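Local coordinates for protein N-deoxyribosyltransferase (Bacillus psychrosaccharolyticus, PDB 6EVS) that catalyses transfer of the 2'-deoxyribosyl group between nucleobases, as a nucleoside deoxyribosyltransferase (EC 2.4.2.6) of interest for making modified purine nucleosides, at residues Y5-F10 against D67-I72; P95-S100 against L114-E119. All blocks are in the same frame, centred on the assembly; numbering follows the deposited sequence.

Contact 1 (Y5-F10 against D67-I72); sequences YLASPF and DITFGI
Leu6 lies alongside Phe70, both side chains pointing the same way, with Leu6 CD1 3.9 Å from Phe70 CD2 in an oblique approach to the ring. Both are bridge partners on neighbouring parallel strands, 5-7 and 68-72, in the middle of the five-stranded sheet of a flavodoxin-like α/β fold (strand order 2-1-3-4-5). With Leu6 CG anti to the backbone nitrogen (chi1 178°) and chi2 at 55°, CD1 also comes near Ile72 CD1; helix 13-28 touches Leu6 and Ile72 on this face. Backbone bonds alternate between the strands: Tyr5 N to Ile68 O, Phe70 N to Tyr5 O, Ala7 N to Phe70 O and Ile72 N to Ala7 O. Phe70 O also receives the CA-H of Leu6. On the face of Tyr5, Ala7 and Thr69, Ala7 CB meets Thr69 CG2 at 4.0 Å. The polar ends there turn to helix 80-91, Tyr5 OH to Glu85 and Thr69 OG1 to Ser89. Gly71 comes close beside Ala7, its CA 3.1 Å from Ala7 O in a CA-H...O contact. Just past strand 5-7, Ser8 CB packs on Ile72 CB at 3.8 Å, while Ser8 OG donates in plane to a lone pair of Pro9 O, 2.8 Å away.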
loop_
_atom_site.group_PDB
_atom_site.type_symbol
_atom_site.label_atom_id
_atom_site.label_comp_id
_atom_site.label_asym_id
_atom_site.label_seq_id
_atom_site.Cartn_x
_atom_site.Cartn_y
_atom_site.Cartn_z
ATOM N N TYR A 5 -0.456 18.790 3.683
ATOM C CA TYR A 5 -1.810 18.887 3.152
ATOM C C TYR A 5 -2.736 19.401 4.242
ATOM O O TYR A 5 -2.874 18.746 5.281
ATOM C CB TYR A 5 -2.292 17.524 2.663
ATOM C CG TYR A 5 -3.635 17.564 1.955
ATOM C CD1 TYR A 5 -3.708 17.721 0.562
ATOM C CD2 TYR A 5 -4.832 17.451 2.666
ATOM C CE1 TYR A 5 -4.958 17.770 -0.099
ATOM C CE2 TYR A 5 -6.061 17.489 2.020
ATOM C CZ TYR A 5 -6.123 17.659 0.645
ATOM O OH TYR A 5 -7.358 17.664 0.032
ATOM N N LEU A 6 -3.422 20.522 3.989
ATOM C CA LEU A 6 -4.283 21.125 5.022
ATOM C C LEU A 6 -5.697 20.592 4.824
ATOM O O LEU A 6 -6.416 21.030 3.918
ATOM C CB LEU A 6 -4.219 22.642 4.937
ATOM C CG LEU A 6 -5.089 23.443 5.897
ATOM C CD1 LEU A 6 -4.800 23.005 7.335
ATOM C CD2 LEU A 6 -4.801 24.915 5.687
ATOM N N ALA A 7 -6.092 19.613 5.642
ATOM C CA ALA A 7 -7.428 19.017 5.563
ATOM C C ALA A 7 -8.391 19.767 6.491
ATOM O O ALA A 7 -8.308 19.648 7.718
ATOM C CB ALA A 7 -7.400 17.534 5.929
ATOM N N SER A 8 -9.363 20.469 5.904
ATOM C CA SER A 8 -10.339 21.210 6.701
ATOM C C SER A 8 -11.508 21.620 5.817
ATOM O O SER A 8 -11.312 21.862 4.621
ATOM C CB SER A 8 -9.717 22.464 7.324
ATOM O OG SER A 8 -10.751 23.312 7.888
ATOM N N PRO A 9 -12.722 21.736 6.354
ATOM C CA PRO A 9 -13.782 22.413 5.604
ATOM C C PRO A 9 -13.433 23.884 5.435
ATOM O O PRO A 9 -12.580 24.427 6.139
ATOM C CB PRO A 9 -15.027 22.228 6.483
ATOM C CG PRO A 9 -14.488 22.070 7.882
ATOM C CD PRO A 9 -13.178 21.294 7.685
ATOM N N PHE A 10 -14.108 24.536 4.480
ATOM C CA PHE A 10 -13.860 25.954 4.211
ATOM C C PHE A 10 -15.117 26.585 3.637
ATOM O O PHE A 10 -15.066 27.364 2.680
ATOM C CB PHE A 10 -12.659 26.163 3.281
ATOM C CG PHE A 10 -12.660 25.284 2.055
ATOM C CD1 PHE A 10 -13.167 25.753 0.849
ATOM C CD2 PHE A 10 -12.135 24.002 2.104
ATOM C CE1 PHE A 10 -13.165 24.959 -0.286
ATOM C CE2 PHE A 10 -12.117 23.198 0.977
ATOM C CZ PHE A 10 -12.638 23.675 -0.226
ATOM N N ASP A 67 4.166 15.345 2.939
ATOM C CA ASP A 67 4.822 14.603 4.020
ATOM C C ASP A 67 3.878 14.340 5.182
ATOM O O ASP A 67 3.957 13.288 5.836
ATOM C CB ASP A 67 6.031 15.385 4.539
ATOM C CG ASP A 67 7.087 15.598 3.462
ATOM O OD1 ASP A 67 7.549 16.765 3.296
ATOM O OD2 ASP A 67 7.390 14.597 2.749
ATOM N N ILE A 68 2.991 15.302 5.455
ATOM C CA ILE A 68 2.165 15.342 6.656
ATOM C C ILE A 68 0.796 15.873 6.245
ATOM O O ILE A 68 0.706 16.813 5.445
ATOM C CB ILE A 68 2.751 16.285 7.728
ATOM C CG1 ILE A 68 4.115 15.804 8.227
ATOM C CG2 ILE A 68 1.741 16.534 8.879
ATOM C CD1 ILE A 68 4.907 16.921 8.878
ATOM N N THR A 69 -0.258 15.297 6.801
ATOM C CA THR A 69 -1.597 15.846 6.672
ATOM C C THR A 69 -1.986 16.536 7.973
ATOM O O THR A 69 -2.034 15.900 9.036
ATOM C CB THR A 69 -2.632 14.790 6.326
ATOM O OG1 THR A 69 -2.367 14.286 5.011
ATOM C CG2 THR A 69 -4.117 15.386 6.442
ATOM N N PHE A 70 -2.285 17.835 7.891
ATOM C CA PHE A 70 -2.658 18.648 9.051
ATOM C C PHE A 70 -4.150 18.928 8.956
ATOM O O PHE A 70 -4.595 19.592 8.017
ATOM C CB PHE A 70 -1.848 19.946 9.071
ATOM C CG PHE A 70 -2.005 20.751 10.342
ATOM C CD1 PHE A 70 -0.995 20.776 11.296
ATOM C CD2 PHE A 70 -3.158 21.499 10.570
ATOM C CE1 PHE A 70 -1.144 21.510 12.467
ATOM C CE2 PHE A 70 -3.304 22.234 11.740
ATOM C CZ PHE A 70 -2.292 22.241 12.682
ATOM N N GLY A 71 -4.921 18.419 9.912
ATOM C CA GLY A 71 -6.371 18.494 9.864
ATOM C C GLY A 71 -6.896 19.489 10.881
ATOM O O GLY A 71 -6.259 19.738 11.910
ATOM N N ILE A 72 -8.061 20.072 10.586
ATOM C CA ILE A 72 -8.770 20.927 11.536
ATOM C C ILE A 72 -10.149 20.319 11.767
ATOM O O ILE A 72 -10.935 20.172 10.823
ATOM C CB ILE A 72 -8.881 22.376 11.037
ATOM C CG1 ILE A 72 -7.487 22.955 10.777
ATOM C CG2 ILE A 72 -9.699 23.238 12.042
ATOM C CD1 ILE A 72 -7.504 24.308 10.084
#

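Contact 2 (P95-S100 against L114-E119); sequences PVMLFS and LHAYFE
The last β-α-β unit of the parallel sheet, strand 96-99, helix 108-111 and strand 116-118, is closed by this pairing, which sets the outermost strand within the chain against its neighbour. The entry to the pairing is irregular: Val96 O takes a bond from His115 N at 2.7 Å and a weak one from Ala116 N. Regular parallel bonding follows, from Leu98 N to Ala116 O, Phe118 N to Leu98 O and Ser100 N to Phe118 O, all three running almost straight out from their carbonyls.

On one face Met97 lays CG on Ala116 CB at 3.8 Å and then bends at its sulfur (chi3 99°), bringing CE obliquely to the Phe118 ring, 3.6 Å from CE1. With CG beside its backbone nitrogen (chi1 -56°), the Phe118 ring lies toward Met97; its side chain crosses that of Phe99 at about a right angle, and Phe99 CD2 meets Phe118 CB at 3.9 Å. Trp121 stacks on the Phe99 ring and Tyr127 meets Phe118 edge-to-face, extending this aromatic layer. On the other face Leu98 CD2 abuts Leu114 CD2 at 3.9 Å, the two side chains at about a right angle.

Tyr117 reaches along the strands until OH lies 3.5 Å from Ser100 CB, and OH donates to Glu119 OE2 on the anti side of the carboxylate, unusually short at 2.5 Å. Ser100 OG instead bonds Ile73 O and Gly103 N. One water donates to both Ser100 O and Glu119 O, joining the strand ends beyond the last direct backbone bond. The pairing thus combines buried apolar and aromatic packing with, at its C-terminal end, a water-bridged polar fringe where the Tyr117 bond may limit movement of the exposed Glu119 carboxylate.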
loop_
_atom_site.group_PDB
_atom_site.type_symbol
_atom_site.label_atom_id
_atom_site.label_comp_id
_atom_site.label_asym_id
_atom_site.label_seq_id
_atom_site.Cartn_x
_atom_site.Cartn_y
_atom_site.Cartn_z
ATOM N N PRO A 95 1.923 10.933 8.450
ATOM C CA PRO A 95 1.634 11.318 9.840
ATOM C C PRO A 95 0.512 12.353 9.865
ATOM O O PRO A 95 0.499 13.296 9.069
ATOM C CB PRO A 95 2.962 11.890 10.334
ATOM C CG PRO A 95 4.004 11.054 9.582
ATOM C CD PRO A 95 3.372 10.972 8.163
ATOM N N VAL A 96 -0.459 12.144 10.741
ATOM C CA VAL A 96 -1.599 13.048 10.850
ATOM C C VAL A 96 -1.411 13.947 12.060
ATOM O O VAL A 96 -1.236 13.460 13.181
ATOM C CB VAL A 96 -2.928 12.280 10.944
ATOM C CG1 VAL A 96 -4.041 13.230 11.367
ATOM C CG2 VAL A 96 -3.256 11.627 9.627
ATOM N N MET A 97 -1.457 15.259 11.833
ATOM C CA MET A 97 -1.564 16.242 12.894
ATOM C C MET A 97 -2.969 16.832 12.900
ATOM O O MET A 97 -3.565 17.057 11.844
ATOM C CB MET A 97 -0.530 17.362 12.750
ATOM C CG MET A 97 0.932 16.906 13.024
ATOM S SD MET A 97 2.039 18.066 12.231
ATOM C CE MET A 97 2.592 19.185 13.470
ATOM N N LEU A 98 -3.497 17.085 14.090
ATOM C CA LEU A 98 -4.876 17.533 14.214
ATOM C C LEU A 98 -4.935 18.730 15.147
ATOM O O LEU A 98 -4.285 18.748 16.199
ATOM C CB LEU A 98 -5.780 16.397 14.719
ATOM C CG LEU A 98 -7.294 16.579 14.570
ATOM C CD1 LEU A 98 -7.707 16.439 13.115
ATOM C CD2 LEU A 98 -8.055 15.587 15.444
ATOM N N PHE A 99 -5.708 19.733 14.742
ATOM C CA PHE A 99 -5.956 20.923 15.533
ATOM C C PHE A 99 -7.455 21.013 15.788
ATOM O O PHE A 99 -8.254 20.938 14.851
ATOM C CB PHE A 99 -5.447 22.187 14.819
ATOM C CG PHE A 99 -5.658 23.455 15.616
ATOM C CD1 PHE A 99 -6.807 24.198 15.460
ATOM C CD2 PHE A 99 -4.704 23.890 16.526
ATOM C CE1 PHE A 99 -7.015 25.353 16.207
ATOM C CE2 PHE A 99 -4.905 25.049 17.272
ATOM C CZ PHE A 99 -6.053 25.778 17.107
ATOM N N SER A 100 -7.846 21.159 17.048
ATOM C CA SER A 100 -9.278 21.285 17.340
ATOM C C SER A 100 -9.552 22.649 17.956
ATOM O O SER A 100 -9.085 22.922 19.079
ATOM C CB SER A 100 -9.763 20.159 18.264
ATOM O OG SER A 100 -11.127 20.322 18.639
ATOM N N LEU A 114 -4.104 9.660 14.965
ATOM C CA LEU A 114 -3.336 10.881 14.815
ATOM C C LEU A 114 -1.972 10.674 15.440
ATOM O O LEU A 114 -1.790 9.814 16.304
ATOM C CB LEU A 114 -4.058 12.080 15.452
ATOM C CG LEU A 114 -4.353 12.165 16.935
ATOM C CD1 LEU A 114 -3.144 12.692 17.711
ATOM C CD2 LEU A 114 -5.591 13.064 17.173
ATOM N N HIS A 115 -0.999 11.442 14.970
ATOM C CA HIS A 115 0.325 11.388 15.573
ATOM C C HIS A 115 0.568 12.541 16.534
ATOM O O HIS A 115 1.308 12.381 17.507
ATOM C CB HIS A 115 1.411 11.407 14.484
ATOM C CG HIS A 115 2.791 11.236 15.032
ATOM N ND1 HIS A 115 3.230 10.052 15.580
ATOM C CD2 HIS A 115 3.817 12.112 15.152
ATOM C CE1 HIS A 115 4.480 10.198 15.993
ATOM N NE2 HIS A 115 4.863 11.437 15.741
ATOM N N ALA A 116 -0.023 13.707 16.268
ATOM C CA ALA A 116 0.148 14.859 17.138
ATOM C C ALA A 116 -1.161 15.638 17.189
ATOM O O ALA A 116 -1.829 15.826 16.167
ATOM C CB ALA A 116 1.302 15.753 16.665
ATOM N N TYR A 117 -1.537 16.053 18.392
ATOM C CA TYR A 117 -2.795 16.739 18.639
ATOM C C TYR A 117 -2.506 18.086 19.285
ATOM O O TYR A 117 -1.721 18.164 20.241
ATOM C CB TYR A 117 -3.702 15.891 19.541
ATOM C CG TYR A 117 -4.977 16.593 19.969
ATOM C CD1 TYR A 117 -5.109 17.131 21.253
ATOM C CD2 TYR A 117 -6.044 16.726 19.087
ATOM C CE1 TYR A 117 -6.279 17.774 21.644
ATOM C CE2 TYR A 117 -7.216 17.375 19.466
ATOM C CZ TYR A 117 -7.327 17.893 20.749
ATOM O OH TYR A 117 -8.483 18.535 21.145
ATOM N N PHE A 118 -3.152 19.139 18.771
ATOM C CA PHE A 118 -2.933 20.514 19.206
ATOM C C PHE A 118 -4.254 21.205 19.518
ATOM O O PHE A 118 -5.260 20.989 18.828
ATOM C CB PHE A 118 -2.193 21.321 18.126
ATOM C CG PHE A 118 -0.889 20.715 17.719
ATOM C CD1 PHE A 118 -0.814 19.863 16.627
ATOM C CD2 PHE A 118 0.258 20.969 18.460
ATOM C CE1 PHE A 118 0.396 19.294 16.262
ATOM C CE2 PHE A 118 1.464 20.401 18.104
ATOM C CZ PHE A 118 1.529 19.565 17.017
ATOM N N GLU A 119 -4.241 22.052 20.544
ATOM C CA GLU A 119 -5.368 22.935 20.813
ATOM C C GLU A 119 -4.966 24.402 20.883
ATOM O O GLU A 119 -5.824 25.248 21.157
ATOM C CB GLU A 119 -6.088 22.517 22.107
ATOM C CG GLU A 119 -6.877 21.208 21.976
ATOM C CD GLU A 119 -7.697 20.910 23.215
ATOM O OE1 GLU A 119 -7.784 21.802 24.062
ATOM O OE2 GLU A 119 -8.249 19.795 23.346
HETATM O O HOH W 1 -8.617 25.228 20.556
#

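How the contacts relate
Contacts 1 and 2 are successive seams of one parallel sheet, their centres about 10 Å apart. Strand 68-72 of contact 1 and strand 96-99 of contact 2 are direct neighbours: Gly71 N lies 2.7 Å from Met97 O, and Gly71 O lies 2.9 Å from Phe99 N, both probable hydrogen bonds. Gly71 thus takes part in both contact 1, beside Ala7, and the junction with strand 96-99 at its other edge. At the start of these strands Asp67 O packs on Pro95 CD at 3.3 Å. Contact 1 sits at the chain centre, whereas contact 2 lies toward one margin, where Pro95 and His115 pack on Glu61 and Asn58 of a second subunit.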